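Local coordinates for putative acetyl xylan esterase (Cellvibrio japonicus, PDB 2W9X), which removes acetyl groups from plant cell-wall polysaccharides, acting on acetylated xylan and, with a large preference, on glucomannan, at residues Q144-G149 with Q193-S198; P237-I242 with Q288-N293. One frame throughout, in Å; residues are numbered along the deposited sequence.

Interaction 1. Residues Q144-G149 with Q193-S198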
# COMPACT_ATOMS: atom_id res chain seq x y z
N GLN B 144 4.54 10.85 -15.52
CA GLN B 144 5.83 11.15 -14.91
C GLN B 144 6.02 10.30 -13.66
O GLN B 144 5.11 10.19 -12.83
CB GLN B 144 5.93 12.63 -14.55
CG GLN B 144 5.91 13.60 -15.73
CD GLN B 144 6.05 15.04 -15.27
OE1 GLN B 144 5.79 15.36 -14.10
NE2 GLN B 144 6.45 15.91 -16.18
N ILE B 145 7.20 9.70 -13.55
CA ILE B 145 7.55 8.83 -12.42
C ILE B 145 8.98 9.13 -11.95
O ILE B 145 9.89 9.35 -12.76
CB ILE B 145 7.40 7.31 -12.77
CG1 ILE B 145 7.64 6.44 -11.52
CG2 ILE B 145 8.30 6.92 -13.96
CD1 ILE B 145 7.04 5.00 -11.61
N GLU B 146 9.16 9.16 -10.63
CA GLU B 146 10.46 9.44 -10.05
C GLU B 146 10.92 8.28 -9.18
O GLU B 146 10.13 7.77 -8.37
CB GLU B 146 10.43 10.74 -9.24
CG GLU B 146 11.69 10.98 -8.42
CD GLU B 146 11.81 12.40 -7.90
OE1 GLU B 146 10.99 13.24 -8.30
OE2 GLU B 146 12.75 12.67 -7.11
N PHE B 147 12.18 7.88 -9.34
CA PHE B 147 12.80 6.86 -8.48
C PHE B 147 13.88 7.49 -7.63
O PHE B 147 14.81 8.11 -8.14
CB PHE B 147 13.38 5.71 -9.31
CG PHE B 147 12.32 4.86 -9.96
CD1 PHE B 147 11.91 3.68 -9.37
CD2 PHE B 147 11.70 5.29 -11.14
CE1 PHE B 147 10.91 2.88 -9.97
CE2 PHE B 147 10.69 4.50 -11.74
CZ PHE B 147 10.30 3.29 -11.15
N ILE B 148 13.73 7.32 -6.32
CA ILE B 148 14.66 7.87 -5.35
C ILE B 148 15.28 6.68 -4.64
O ILE B 148 14.56 5.76 -4.23
CB ILE B 148 13.96 8.80 -4.32
CG1 ILE B 148 13.13 9.90 -5.02
CG2 ILE B 148 15.00 9.42 -3.39
CD1 ILE B 148 12.29 10.78 -4.05
N GLY B 149 16.60 6.67 -4.50
CA GLY B 149 17.22 5.50 -3.89
C GLY B 149 18.73 5.46 -3.81
O GLY B 149 19.39 6.49 -3.82
N GLN B 193 12.85 10.51 -13.66
CA GLN B 193 14.05 10.96 -12.98
C GLN B 193 14.50 9.85 -12.03
O GLN B 193 13.67 9.28 -11.32
CB GLN B 193 13.77 12.25 -12.19
CG GLN B 193 13.56 13.49 -13.07
CD GLN B 193 13.73 14.80 -12.30
OE1 GLN B 193 13.62 15.89 -12.88
NE2 GLN B 193 13.98 14.69 -11.00
N ILE B 194 15.79 9.54 -12.04
CA ILE B 194 16.38 8.54 -11.15
C ILE B 194 17.34 9.26 -10.21
O ILE B 194 18.53 9.39 -10.48
CB ILE B 194 17.12 7.39 -11.92
CG1 ILE B 194 16.27 6.85 -13.09
CG2 ILE B 194 17.57 6.28 -10.95
CD1 ILE B 194 14.93 6.17 -12.68
N ASN B 195 16.80 9.73 -9.10
CA ASN B 195 17.61 10.45 -8.12
C ASN B 195 18.09 9.48 -7.05
O ASN B 195 17.52 9.37 -5.97
CB ASN B 195 16.81 11.62 -7.57
CG ASN B 195 16.45 12.61 -8.65
OD1 ASN B 195 17.28 12.92 -9.52
ND2 ASN B 195 15.22 13.09 -8.63
N ALA B 196 19.15 8.76 -7.41
CA ALA B 196 19.73 7.74 -6.57
C ALA B 196 21.24 7.90 -6.55
O ALA B 196 21.82 8.39 -7.50
CB ALA B 196 19.36 6.35 -7.10
N SER B 197 21.87 7.45 -5.48
CA SER B 197 23.32 7.51 -5.35
C SER B 197 23.73 6.34 -4.50
O SER B 197 23.11 6.08 -3.48
CB SER B 197 23.72 8.84 -4.68
OG SER B 197 25.12 9.02 -4.73
N SER B 198 24.76 5.61 -4.94
CA SER B 198 25.17 4.36 -4.31
C SER B 198 25.74 4.53 -2.91
O SER B 198 26.56 5.41 -2.67
CB SER B 198 26.19 3.61 -5.18
OG SER B 198 25.63 3.21 -6.41

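Interaction 2. Residues P237-I242 with Q288-N293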
# COMPACT_ATOMS: atom_id res chain seq x y z
N PRO B 237 5.84 14.44 -10.62
CA PRO B 237 5.55 13.02 -10.81
C PRO B 237 4.29 12.57 -10.07
O PRO B 237 4.10 12.89 -8.90
CB PRO B 237 6.80 12.32 -10.24
CG PRO B 237 7.41 13.30 -9.34
CD PRO B 237 7.15 14.63 -9.99
N GLN B 238 3.43 11.83 -10.78
CA GLN B 238 2.26 11.23 -10.16
C GLN B 238 2.66 10.09 -9.24
O GLN B 238 1.95 9.78 -8.29
CB GLN B 238 1.27 10.70 -11.21
CG GLN B 238 0.64 11.77 -12.09
CD GLN B 238 1.30 11.88 -13.45
OE1 GLN B 238 2.46 11.51 -13.63
NE2 GLN B 238 0.54 12.36 -14.43
N VAL B 239 3.80 9.46 -9.55
CA VAL B 239 4.33 8.33 -8.76
C VAL B 239 5.77 8.58 -8.34
O VAL B 239 6.61 9.00 -9.15
CB VAL B 239 4.23 6.97 -9.51
CG1 VAL B 239 4.70 5.81 -8.61
CG2 VAL B 239 2.82 6.73 -9.98
N ILE B 240 6.03 8.36 -7.05
CA ILE B 240 7.38 8.44 -6.50
C ILE B 240 7.74 7.14 -5.76
O ILE B 240 7.07 6.75 -4.80
CB ILE B 240 7.55 9.66 -5.56
CG1 ILE B 240 7.18 10.96 -6.29
CG2 ILE B 240 8.97 9.70 -5.02
CD1 ILE B 240 7.21 12.26 -5.42
N VAL B 241 8.80 6.48 -6.23
CA VAL B 241 9.23 5.20 -5.68
C VAL B 241 10.54 5.44 -4.93
O VAL B 241 11.55 5.84 -5.52
CB VAL B 241 9.41 4.13 -6.79
CG1 VAL B 241 9.85 2.77 -6.18
CG2 VAL B 241 8.12 3.98 -7.58
N ILE B 242 10.50 5.19 -3.63
CA ILE B 242 11.67 5.42 -2.78
C ILE B 242 12.15 4.07 -2.27
O ILE B 242 11.40 3.33 -1.65
CB ILE B 242 11.36 6.38 -1.60
CG1 ILE B 242 10.64 7.64 -2.10
CG2 ILE B 242 12.69 6.72 -0.85
CD1 ILE B 242 10.09 8.59 -0.99
N GLN B 288 1.77 9.99 -5.51
CA GLN B 288 1.49 8.80 -4.73
C GLN B 288 2.79 8.02 -4.55
O GLN B 288 3.58 7.88 -5.49
CB GLN B 288 0.37 7.99 -5.39
CG GLN B 288 -0.89 8.83 -5.60
CD GLN B 288 -2.12 8.03 -5.99
OE1 GLN B 288 -2.49 7.06 -5.32
NE2 GLN B 288 -2.77 8.44 -7.08
N PHE B 289 3.03 7.56 -3.32
CA PHE B 289 4.34 7.09 -2.89
C PHE B 289 4.38 5.57 -2.73
O PHE B 289 3.43 4.96 -2.24
CB PHE B 289 4.75 7.75 -1.56
CG PHE B 289 4.91 9.26 -1.65
CD1 PHE B 289 6.12 9.82 -2.02
CD2 PHE B 289 3.84 10.11 -1.35
CE1 PHE B 289 6.26 11.21 -2.09
CE2 PHE B 289 3.98 11.49 -1.41
CZ PHE B 289 5.19 12.04 -1.79
N ILE B 290 5.48 4.97 -3.17
CA ILE B 290 5.71 3.54 -2.97
C ILE B 290 7.06 3.36 -2.29
O ILE B 290 8.09 3.73 -2.84
CB ILE B 290 5.66 2.75 -4.29
CG1 ILE B 290 4.27 2.87 -4.94
CG2 ILE B 290 6.00 1.25 -4.05
CD1 ILE B 290 4.16 2.24 -6.32
N LEU B 291 7.04 2.79 -1.09
CA LEU B 291 8.27 2.59 -0.34
C LEU B 291 8.69 1.14 -0.51
O LEU B 291 7.98 0.23 -0.09
CB LEU B 291 8.06 2.96 1.14
CG LEU B 291 7.38 4.32 1.39
CD1 LEU B 291 7.57 4.74 2.86
CD2 LEU B 291 7.90 5.45 0.44
N MET B 292 9.82 0.95 -1.19
CA MET B 292 10.21 -0.35 -1.72
C MET B 292 11.51 -0.84 -1.08
O MET B 292 12.51 -0.13 -1.12
CB MET B 292 10.37 -0.19 -3.24
CG MET B 292 10.82 -1.43 -3.99
SD MET B 292 10.61 -1.10 -5.74
CE MET B 292 11.28 -2.62 -6.40
N ASN B 293 11.49 -2.03 -0.47
CA ASN B 293 12.67 -2.58 0.19
C ASN B 293 12.77 -4.10 0.08
O ASN B 293 11.83 -4.78 -0.34
CB ASN B 293 12.79 -2.16 1.68
CG ASN B 293 12.89 -0.65 1.87
OD1 ASN B 293 14.00 -0.09 2.04
ND2 ASN B 293 11.74 0.01 1.88

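Interaction 1. Residues Q144-G149 with Q193-S198
E146 and N195 join two neighbouring parallel strands through their side chains, in a contact whose touching residues are all buried. The amide nitrogen ND2 of N195 gives a hydrogen to OE2 of E146 at 2.9 Å. The acceptor lies in the plane of the amide, but the donor reaches OE2 from above the carboxylate, the two planes standing 85° apart. E146 can meet it because its chain runs extended, with CG opposite the backbone N (chi1 171°). The same OE2 is bonded to the hydroxyl of Y219, and OE1 is held by NE1 of W235, so three groups grip this buried carboxylate and fix its rotation.

The backbones form a parallel ladder. Q193 N reaches I145 O in a weak bond of 3.3 Å, whereas F147 N meets Q193 O at 2.8 Å, almost straight at the hydrogen (172°). F147 O accepts N195 N at 2.7 Å in a more bent bond. N195 is the centre of an inverse gamma turn, closed by a weak bond from A196 N to I194 O. Beyond it N195 O takes G149 N at 3.2 Å, from above its carbonyl plane, and G149 O takes S197 N.

On the other face I194 lies alongside F147, its CD1 3.7 Å from F147 CD2, and helix 180-187 packs there. S197 OG bonds to Q118, and S198 OG to E116. The S197 side chain lies about 8 Å from that of S151, the probable nucleophile, and about 7 Å from that of G199, a likely transition-state stabiliser. This pairing sets the outermost strand 191-196 against 144-149 in the parallel sheet of the SGNH-type domain. Three hydrogen bonds would probably favour the ionised form of the buried E146 carboxylate, which ties the strand pair to Y219 and W235.

Interaction 2. Residues P237-I242 with Q288-N293
F289 and I240 sit side by side on one face of the sheet, pointing the same way, with the ring atom CE1 of F289 3.6 Å from I240 CD1. The first torsions set F289 CG and I240 CG1 beside their backbone N and opposite the carbonyl carbon (chi1 -63° for F289, -56° for I240), which keeps the two chains alongside each other. The ring also receives I242 CD1, at 4.3 Å from F289 CD1, so both isoleucines approach it obliquely. Further along, I242 and L291 repeat the side-by-side pairing, with I242 CD1 4.1 Å from L291 CD2. Helices 262-283 and 300-314 pack over this face: L280 meets F289, Y273 meets I242 and L291, and V305 meets L291.

The opposite face carries V239, V241 and I290. V239 CG1 comes to 4.3 Å from I290 CD1. M292, its chain extended, crosses V241 at a slant and lays its sulfur SD 4.0 Å from V241 CG1.

Between these layers five backbone bonds close a regular parallel ladder from Q238 O to M292 N; I240 N to Q288 O, for example, measures 2.9 Å. The strand axes are 4.8 Å apart and 19° off parallel. The pair forms part of the central parallel sheet of an SGNH-hydrolase fold, with the two helices on the F289 face.

Overall arrangement
Both interactions belong to one five-stranded parallel sheet, ordered 191-196, 144-149, 239-243, 288-294, 320-325. Their centres lie about 10 Å apart. Strands 144-149 and 239-243 are neighbours, joined by probable backbone bonds from I148 N to V241 O and V241 N to E146 O, while I148 and I240 pack against each other. Along the chain interaction 1 is complete before interaction 2 begins; each pair is separated by more than 40 residues that include helices. With the 144-149/239-243 junction between them, they line up four adjacent strands. S151, the probable nucleophile, and G199 and N247, likely transition-state stabilisers, follow C-terminal strand ends, consistent with the sheet being the active-site scaffold.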